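Local coordinates for p-nitrophenyl phosphatase (Pho2) (Archaeoglobus fulgidus, PDB 3QGM), which probably acts as a phosphatase of the haloacid dehalogenase (HAD) superfamily and binds a divalent metal ion, here calcium, at residues Tyr11-Asp14 with Val18-Lys21; Ile43-Asn48 with Leu66-Asp71; Arg127-Glu132 with Gly167-Ala172. One frame throughout, in Å; residues are numbered along the deposited sequence. Where two conformers were deposited one is given.

Contact 1: residues Tyr11-Asp14 with Val18-Lys21; sequences YIID and VIGK. With CA (calcium ion), chain E.
The carboxylate of D14 grips calcium with both oxygens, OD2 at 2.4 Å and OD1 at 2.6 Å, while V18 CG2 comes in obliquely, above the carboxylate plane and out past OD2, 3.4 Å from D14 OD2. D14 and V18 fit the DxDx(T/V) signature of HAD enzymes, in which a strand of the Rossmann-like core delivers an aspartate to the metal and the chain then turns back past it. With D14 CG anti to the backbone N (chi1 166°), the carboxylate reaches the ion, whose shell is completed by three waters, the backbone oxygen of D16 and D212 OD1.

The turn closes over the backbone of D14. V18 CB sits only 3.0 Å from D14 O, and both V18 methyls flank the same oxygen. This buried carbonyl has no hydrogen-bonding partner in the model, so what presses on it from V18 is hydrocarbon. Replacing V18 by an alanine would remove both methyls and probably leave the OD2 side of the carboxylate without its hydrocarbon cover and I13 CG2 with I19 alone of its two partners in the turn.

The I13 side chain meets V18 and I19 at about a right angle. One branch does the touching: with I13 CG1 anti to the carbonyl carbon (chi1 -55°), CG2 is the branch opposite the backbone N, and I13 CG2 stands 3.8 Å from V18 CG1. I19 also packs against F45 and L66, tying the turn to the adjoining part of the core. The closest apolar pair here is I13 CG2 with I19 CD1, at 3.5 Å, and that I19 methyl also comes within 3.6 Å of D14 O.

Contact 2: residues Ile43-Asn48 with Leu66-Asp71; sequences IIFVSN and LEVGED
The backbone oxygen of V68, whose side chain packs on F45, accepts a hydrogen bond from R62 NH2 on helix 54-63. This polar tie fastens the loop 66-71 to the helix of a beta-alpha-beta crossover: strand 42-47 leads through helix 54-63 and this loop into the neighbouring parallel strand 73-75 of the HAD core sheet. Across the contact the side chains pack without polar bonds. Both methyls of V68 approach F45 CE1 obliquely from the same side of the ring plane, each 4.1 Å away. On the opposite side I43 CG2 of the same strand lies 3.7 Å above the ring plane, offset toward the rim. I44 CD1 lies 3.7 Å from D71 O.

F45 CG lies anti to the carbonyl carbon (chi1 -62°), which swings the ring off the strand toward the loop, while the F45 backbone hydrogen-bonds to E72 and L74 at the sheet edge. Besides the loop, the ring touches L61 of helix 54-63 and V33 of helix 27-38. Next to CE1, the ring's outermost carbon meets a second residue of the loop: F45 CZ lies 4.3 Å from L66 CD1.

Contact 3: residues Arg127-Glu132 with Gly167-Ala172; sequences RKINFE and GMIIGA
I129 reaches from the loop before helix 131-143 toward helix 167-177, and its two branches meet two successive residues there. The side chain points from CB toward the helix, and its branches make the contact. The short branch, CG2, comes loosely against the terminal methyl of M168, a selenomethionine in this crystal, with I129 CG2 4.4 Å from M168 CE. The selenium stands farther back, 5.6 Å from I129 CG2, so the methyl and not the heavy atom makes the approach.

The longer branch goes through CG1, which is anti to the backbone N (chi1 -169°), and then bends at chi2 69° to present CD1 to the helix. There I129 CD1 lies 4.0 Å from I169 CD1, and the two isoleucines meet tip to tip. I169 answers with an extended chain, its chi2 near 167° pushing CD1 outward from the helix.

Just after I129, N130 takes the N-cap position of helix 131-143, its OD1 receiving the backbone N of L133. The loop therefore delivers I129 to the contact and immediately starts the next helix. On the other side, G171 N bonds to G167 O at 2.8 Å in the first turn of helix 167-177.

The contact thus joins the loop leading into helix 131-143 to the first turn of helix 167-177, in the domain built on the second parallel sheet, probably the HAD cap. I170 of helix 167-177 packs on Y147 and A149 of strand 146-149, I169 also touches T96, and the second subunit packs nearby, with M134 of that subunit on M168 and F131 of that subunit on R127.

From the N terminus, the three contacts follow in series, none nested within or crossing another. Contact 1 closes a loop of three residues at the end of strand 10-14. Contact 2 spans 17 residues and encloses helix 54-63 between strand 42-47 and the approach to strand 73-75. These two meet directly: strands 10-14 and 42-47 are neighbours in one sheet, joined by backbone pairing of I13 with I44 and V46. Contact 3 spans 34 residues, holding the rest of helix 131-143 and strands 146-149, 155-158 and 161-164, in the part of the fold built on the other sheet. Its centre lies about 28 Å from that of contact 1.

Contact 1: residues Tyr11-Asp14 with Val18-Lys21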
loop_
_atom_site.group_PDB
_atom_site.type_symbol
_atom_site.label_atom_id
_atom_site.label_comp_id
_atom_site.label_asym_id
_atom_site.label_seq_id
_atom_site.Cartn_x
_atom_site.Cartn_y
_atom_site.Cartn_z
ATOM N N TYR A 11 29.573 10.882 17.389
ATOM C CA TYR A 11 29.242 10.041 16.235
ATOM C C TYR A 11 27.842 9.456 16.422
ATOM O O TYR A 11 27.535 8.877 17.441
ATOM C CB TYR A 11 30.281 8.930 16.089
ATOM C CG TYR A 11 31.623 9.507 15.747
ATOM C CD1 TYR A 11 32.007 9.679 14.419
ATOM C CD2 TYR A 11 32.473 9.963 16.733
ATOM C CE1 TYR A 11 33.205 10.253 14.094
ATOM C CE2 TYR A 11 33.688 10.569 16.403
ATOM C CZ TYR A 11 34.043 10.712 15.084
ATOM O OH TYR A 11 35.250 11.312 14.729
ATOM N N ILE A 12 27.003 9.654 15.427
ATOM C CA ILE A 12 25.690 9.029 15.342
ATOM C C ILE A 12 25.914 7.847 14.423
ATOM O O ILE A 12 26.213 8.035 13.232
ATOM C CB ILE A 12 24.646 9.972 14.758
ATOM C CG1 ILE A 12 24.415 11.094 15.775
ATOM C CG2 ILE A 12 23.334 9.184 14.451
ATOM C CD1 ILE A 12 23.404 12.168 15.361
ATOM N N ILE A 13 25.824 6.640 15.005
ATOM C CA ILE A 13 26.209 5.403 14.300
ATOM C C ILE A 13 25.007 4.499 14.021
ATOM O O ILE A 13 24.282 4.064 14.905
ATOM C CB ILE A 13 27.363 4.664 14.987
ATOM C CG1 ILE A 13 28.567 5.610 15.171
ATOM C CG2 ILE A 13 27.796 3.490 14.139
ATOM C CD1 ILE A 13 29.777 4.954 15.884
ATOM N N ASP A 14 24.751 4.288 12.741
ATOM C CA ASP A 14 23.802 3.229 12.298
ATOM C C ASP A 14 24.335 1.870 12.799
ATOM O O ASP A 14 25.555 1.632 12.794
ATOM C CB ASP A 14 23.716 3.342 10.777
ATOM C CG ASP A 14 23.060 2.161 10.066
ATOM O OD1 ASP A 14 22.038 1.540 10.481
ATOM O OD2 ASP A 14 23.612 1.899 8.983
ATOM N N VAL A 18 26.750 -1.868 9.894
ATOM C CA VAL A 18 27.899 -1.109 10.404
ATOM C C VAL A 18 28.533 -1.878 11.556
ATOM O O VAL A 18 29.724 -2.202 11.496
ATOM C CB VAL A 18 27.526 0.316 10.885
ATOM C CG1 VAL A 18 28.816 1.101 11.383
ATOM C CG2 VAL A 18 26.778 1.068 9.819
ATOM N N ILE A 19 27.735 -2.233 12.558
ATOM C CA ILE A 19 28.255 -2.945 13.741
ATOM C C ILE A 19 27.825 -4.412 13.817
ATOM O O ILE A 19 28.572 -5.303 14.303
ATOM C CB ILE A 19 27.831 -2.197 14.995
ATOM C CG1 ILE A 19 28.489 -0.816 14.968
ATOM C CG2 ILE A 19 28.230 -2.934 16.257
ATOM C CD1 ILE A 19 27.543 0.213 15.442
ATOM N N GLY A 20 26.648 -4.677 13.292
ATOM C CA GLY A 20 26.202 -6.028 13.163
ATOM C C GLY A 20 25.281 -6.188 11.988
ATOM O O GLY A 20 24.850 -5.231 11.353
ATOM N N LYS A 21 25.021 -7.425 11.682
ATOM C CA LYS A 21 23.968 -7.783 10.774
ATOM C C LYS A 21 23.030 -8.695 11.549
ATOM O O LYS A 21 23.377 -9.821 11.869
ATOM C CB LYS A 21 24.557 -8.495 9.567
ATOM C CG LYS A 21 23.954 -8.055 8.257
ATOM C CD LYS A 21 24.925 -8.322 7.066
ATOM C CE LYS A 21 26.013 -7.201 6.867
ATOM N NZ LYS A 21 27.155 -7.701 6.019
HETATM CA CA CA E . 21.973 0.418 8.096
HETATM O O HOH W 1 21.511 -1.413 6.549
HETATM O O HOH W 2 19.905 -0.309 8.932
HETATM O O HOH W 3 20.885 2.126 7.422
#

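Contact 2: residues Ile43-Asn48 with Leu66-Asp71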
loop_
_atom_site.group_PDB
_atom_site.type_symbol
_atom_site.label_atom_id
_atom_site.label_comp_id
_atom_site.label_asym_id
_atom_site.label_seq_id
_atom_site.Cartn_x
_atom_site.Cartn_y
_atom_site.Cartn_z
ATOM N N ILE A 43 29.204 8.512 21.520
ATOM C CA ILE A 43 28.555 7.758 20.469
ATOM C C ILE A 43 27.106 7.601 20.822
ATOM O O ILE A 43 26.755 7.453 21.983
ATOM C CB ILE A 43 29.209 6.346 20.307
ATOM C CG1 ILE A 43 30.669 6.478 19.887
ATOM C CG2 ILE A 43 28.466 5.509 19.266
ATOM C CD1 ILE A 43 31.295 5.163 19.532
ATOM N N ILE A 44 26.249 7.670 19.823
ATOM C CA ILE A 44 24.892 7.234 19.985
ATOM C C ILE A 44 24.556 6.358 18.788
ATOM O O ILE A 44 24.799 6.726 17.623
ATOM C CB ILE A 44 23.908 8.379 20.176
ATOM C CG1 ILE A 44 22.489 7.830 20.422
ATOM C CG2 ILE A 44 23.883 9.304 18.987
ATOM C CD1 ILE A 44 21.549 8.832 21.153
ATOM N N PHE A 45 24.038 5.179 19.090
ATOM C CA PHE A 45 23.655 4.208 18.068
ATOM C C PHE A 45 22.198 4.490 17.669
ATOM O O PHE A 45 21.329 4.630 18.539
ATOM C CB PHE A 45 23.814 2.797 18.608
ATOM C CG PHE A 45 25.225 2.445 18.979
ATOM C CD1 PHE A 45 25.638 2.493 20.303
ATOM C CD2 PHE A 45 26.152 2.059 18.007
ATOM C CE1 PHE A 45 26.963 2.195 20.659
ATOM C CE2 PHE A 45 27.470 1.750 18.354
ATOM C CZ PHE A 45 27.873 1.818 19.685
ATOM N N VAL A 46 21.927 4.645 16.378
ATOM C CA VAL A 46 20.581 5.053 15.949
ATOM C C VAL A 46 20.064 4.038 14.952
ATOM O O VAL A 46 20.745 3.747 13.982
ATOM C CB VAL A 46 20.548 6.482 15.368
ATOM C CG1 VAL A 46 19.168 6.813 14.774
ATOM C CG2 VAL A 46 20.873 7.546 16.438
ATOM N N SER A 47 18.874 3.486 15.190
ATOM C CA SER A 47 18.323 2.459 14.322
ATOM C C SER A 47 16.865 2.707 14.041
ATOM O O SER A 47 16.139 3.145 14.908
ATOM C CB SER A 47 18.410 1.090 14.994
ATOM O OG SER A 47 17.648 0.149 14.288
ATOM N N ASN A 48 16.460 2.406 12.795
ATOM C CA ASN A 48 15.090 2.553 12.383
ATOM C C ASN A 48 14.257 1.358 12.726
ATOM O O ASN A 48 13.100 1.314 12.340
ATOM C CB ASN A 48 15.020 2.778 10.874
ATOM C CG ASN A 48 15.174 4.235 10.502
ATOM O OD1 ASN A 48 15.438 5.072 11.354
ATOM N ND2 ASN A 48 14.935 4.551 9.213
ATOM N N LEU A 66 30.320 -4.843 23.362
ATOM C CA LEU A 66 30.428 -3.406 23.513
ATOM C C LEU A 66 29.877 -3.015 24.884
ATOM O O LEU A 66 28.923 -3.628 25.390
ATOM C CB LEU A 66 29.666 -2.673 22.386
ATOM C CG LEU A 66 29.993 -3.113 20.948
ATOM C CD1 LEU A 66 29.356 -2.174 19.959
ATOM C CD2 LEU A 66 31.473 -3.169 20.704
ATOM N N GLU A 67 30.490 -1.984 25.445
ATOM C CA GLU A 67 30.091 -1.402 26.692
ATOM C C GLU A 67 29.204 -0.235 26.297
ATOM O O GLU A 67 29.682 0.711 25.690
ATOM C CB GLU A 67 31.321 -0.906 27.452
ATOM C CG GLU A 67 31.221 -0.988 28.971
ATOM C CD GLU A 67 32.373 -1.822 29.563
ATOM O OE1 GLU A 67 32.343 -3.069 29.395
ATOM O OE2 GLU A 67 33.308 -1.239 30.169
ATOM N N VAL A 68 27.918 -0.332 26.629
ATOM C CA VAL A 68 26.887 0.571 26.093
ATOM C C VAL A 68 25.858 0.767 27.187
ATOM O O VAL A 68 25.384 -0.194 27.777
ATOM C CB VAL A 68 26.171 -0.046 24.823
ATOM C CG1 VAL A 68 25.219 0.924 24.186
ATOM C CG2 VAL A 68 27.182 -0.526 23.784
ATOM N N GLY A 69 25.531 2.010 27.479
ATOM C CA GLY A 69 24.389 2.332 28.366
ATOM C C GLY A 69 23.093 2.623 27.602
ATOM O O GLY A 69 23.124 2.948 26.416
ATOM N N GLU A 70 21.966 2.469 28.299
ATOM C CA GLU A 70 20.633 2.904 27.843
ATOM C C GLU A 70 20.637 4.140 26.915
ATOM O O GLU A 70 20.079 4.147 25.790
ATOM C CB GLU A 70 19.812 3.286 29.094
ATOM C CG GLU A 70 18.537 2.525 29.309
ATOM C CD GLU A 70 17.934 2.827 30.674
ATOM O OE1 GLU A 70 17.258 3.876 30.840
ATOM O OE2 GLU A 70 18.148 2.004 31.592
ATOM N N ASP A 71 21.237 5.208 27.403
ATOM C CA ASP A 71 21.054 6.479 26.718
ATOM C C ASP A 71 21.875 6.586 25.426
ATOM O O ASP A 71 21.627 7.463 24.616
ATOM C CB ASP A 71 21.233 7.644 27.703
ATOM C CG ASP A 71 20.098 7.696 28.736
ATOM O OD1 ASP A 71 18.929 7.379 28.398
ATOM O OD2 ASP A 71 20.365 8.019 29.894
#

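Contact 3: residues Arg127-Glu132 with Gly167-Ala172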
loop_
_atom_site.group_PDB
_atom_site.type_symbol
_atom_site.label_atom_id
_atom_site.label_comp_id
_atom_site.label_asym_id
_atom_site.label_seq_id
_atom_site.Cartn_x
_atom_site.Cartn_y
_atom_site.Cartn_z
ATOM N N ARG A 127 4.813 -8.225 10.885
ATOM C CA ARG A 127 4.894 -9.473 10.163
ATOM C C ARG A 127 3.542 -10.211 10.236
ATOM O O ARG A 127 3.271 -11.100 9.472
ATOM C CB ARG A 127 6.042 -10.321 10.774
ATOM C CG ARG A 127 6.619 -11.401 9.865
ATOM C CD ARG A 127 7.852 -12.066 10.511
ATOM N NE ARG A 127 7.561 -12.618 11.833
ATOM C CZ ARG A 127 6.887 -13.742 12.061
ATOM N NH1 ARG A 127 6.403 -14.465 11.046
ATOM N NH2 ARG A 127 6.682 -14.139 13.319
ATOM N N LYS A 128 2.687 -9.801 11.169
ATOM C CA LYS A 128 1.355 -10.345 11.338
ATOM C C LYS A 128 0.278 -9.419 10.753
ATOM O O LYS A 128 -0.914 -9.542 11.090
ATOM C CB LYS A 128 1.093 -10.647 12.814
ATOM C CG LYS A 128 1.827 -11.883 13.305
ATOM C CD LYS A 128 1.475 -12.250 14.797
ATOM C CE LYS A 128 2.084 -13.641 15.247
ATOM N NZ LYS A 128 3.273 -13.543 16.193
ATOM N N ILE A 129 0.693 -8.515 9.857
ATOM C CA ILE A 129 -0.256 -7.601 9.237
ATOM C C ILE A 129 -1.308 -8.432 8.498
ATOM O O ILE A 129 -1.012 -9.465 7.870
ATOM C CB ILE A 129 0.463 -6.549 8.290
ATOM C CG1 ILE A 129 -0.491 -5.437 7.852
ATOM C CG2 ILE A 129 1.012 -7.181 7.068
ATOM C CD1 ILE A 129 -0.900 -4.523 8.928
ATOM N N ASN A 130 -2.543 -7.992 8.579
ATOM C CA ASN A 130 -3.647 -8.705 7.925
ATOM C C ASN A 130 -4.768 -7.759 7.546
ATOM O O ASN A 130 -4.672 -6.554 7.806
ATOM C CB ASN A 130 -4.151 -9.862 8.806
ATOM C CG ASN A 130 -4.769 -9.402 10.116
ATOM O OD1 ASN A 130 -5.068 -8.231 10.315
ATOM N ND2 ASN A 130 -4.939 -10.351 11.037
ATOM N N PHE A 131 -5.825 -8.271 6.938
ATOM C CA PHE A 131 -6.901 -7.392 6.456
ATOM C C PHE A 131 -7.563 -6.609 7.599
ATOM O O PHE A 131 -7.835 -5.395 7.488
ATOM C CB PHE A 131 -7.934 -8.212 5.709
ATOM C CG PHE A 131 -8.888 -7.403 4.870
ATOM C CD1 PHE A 131 -8.476 -6.850 3.657
ATOM C CD2 PHE A 131 -10.195 -7.271 5.242
ATOM C CE1 PHE A 131 -9.386 -6.144 2.831
ATOM C CE2 PHE A 131 -11.084 -6.568 4.456
ATOM C CZ PHE A 131 -10.673 -6.005 3.231
ATOM N N GLU A 132 -7.796 -7.287 8.716
ATOM C CA GLU A 132 -8.475 -6.656 9.852
ATOM C C GLU A 132 -7.630 -5.514 10.368
ATOM O O GLU A 132 -8.138 -4.411 10.567
ATOM C CB GLU A 132 -8.774 -7.660 10.986
ATOM C CG GLU A 132 -9.016 -6.965 12.358
ATOM C CD GLU A 132 -9.613 -7.880 13.446
ATOM O OE1 GLU A 132 -9.067 -8.984 13.701
ATOM O OE2 GLU A 132 -10.640 -7.463 14.039
ATOM N N GLY A 167 7.033 1.186 5.215
ATOM C CA GLY A 167 6.534 2.002 4.113
ATOM C C GLY A 167 5.420 1.335 3.331
ATOM O O GLY A 167 4.651 1.984 2.621
HETATM N N MSE A 168 5.315 0.026 3.466
HETATM C CA MSE A 168 4.210 -0.646 2.871
HETATM C C MSE A 168 2.865 -0.153 3.415
HETATM O O MSE A 168 1.901 0.056 2.628
HETATM C CB MSE A 168 4.302 -2.133 3.061
HETATM C CG MSE A 168 3.333 -2.800 2.152
HETATM SE SE MSE A 168 1.790 -3.186 3.166
HETATM C CE MSE A 168 2.583 -4.924 3.578
ATOM N N ILE A 169 2.791 0.003 4.737
ATOM C CA ILE A 169 1.553 0.419 5.385
ATOM C C ILE A 169 1.363 1.914 5.045
ATOM O O ILE A 169 0.293 2.344 4.663
ATOM C CB ILE A 169 1.551 0.173 6.919
ATOM C CG1 ILE A 169 1.658 -1.341 7.220
ATOM C CG2 ILE A 169 0.294 0.761 7.529
ATOM C CD1 ILE A 169 1.961 -1.690 8.648
ATOM N N ILE A 170 2.433 2.691 5.067
ATOM C CA ILE A 170 2.324 4.087 4.658
ATOM C C ILE A 170 1.783 4.267 3.264
ATOM O O ILE A 170 0.956 5.143 3.022
ATOM C CB ILE A 170 3.668 4.840 4.798
ATOM C CG1 ILE A 170 4.087 4.874 6.268
ATOM C CG2 ILE A 170 3.534 6.274 4.251
ATOM C CD1 ILE A 170 5.612 5.054 6.514
ATOM N N GLY A 171 2.296 3.477 2.338
ATOM C CA GLY A 171 1.880 3.541 0.968
ATOM C C GLY A 171 0.435 3.117 0.783
ATOM O O GLY A 171 -0.326 3.757 0.031
ATOM N N ALA A 172 0.042 2.055 1.480
ATOM C CA ALA A 172 -1.361 1.615 1.431
ATOM C C ALA A 172 -2.309 2.727 1.896
ATOM O O ALA A 172 -3.248 3.044 1.223
ATOM C CB ALA A 172 -1.564 0.351 2.240
#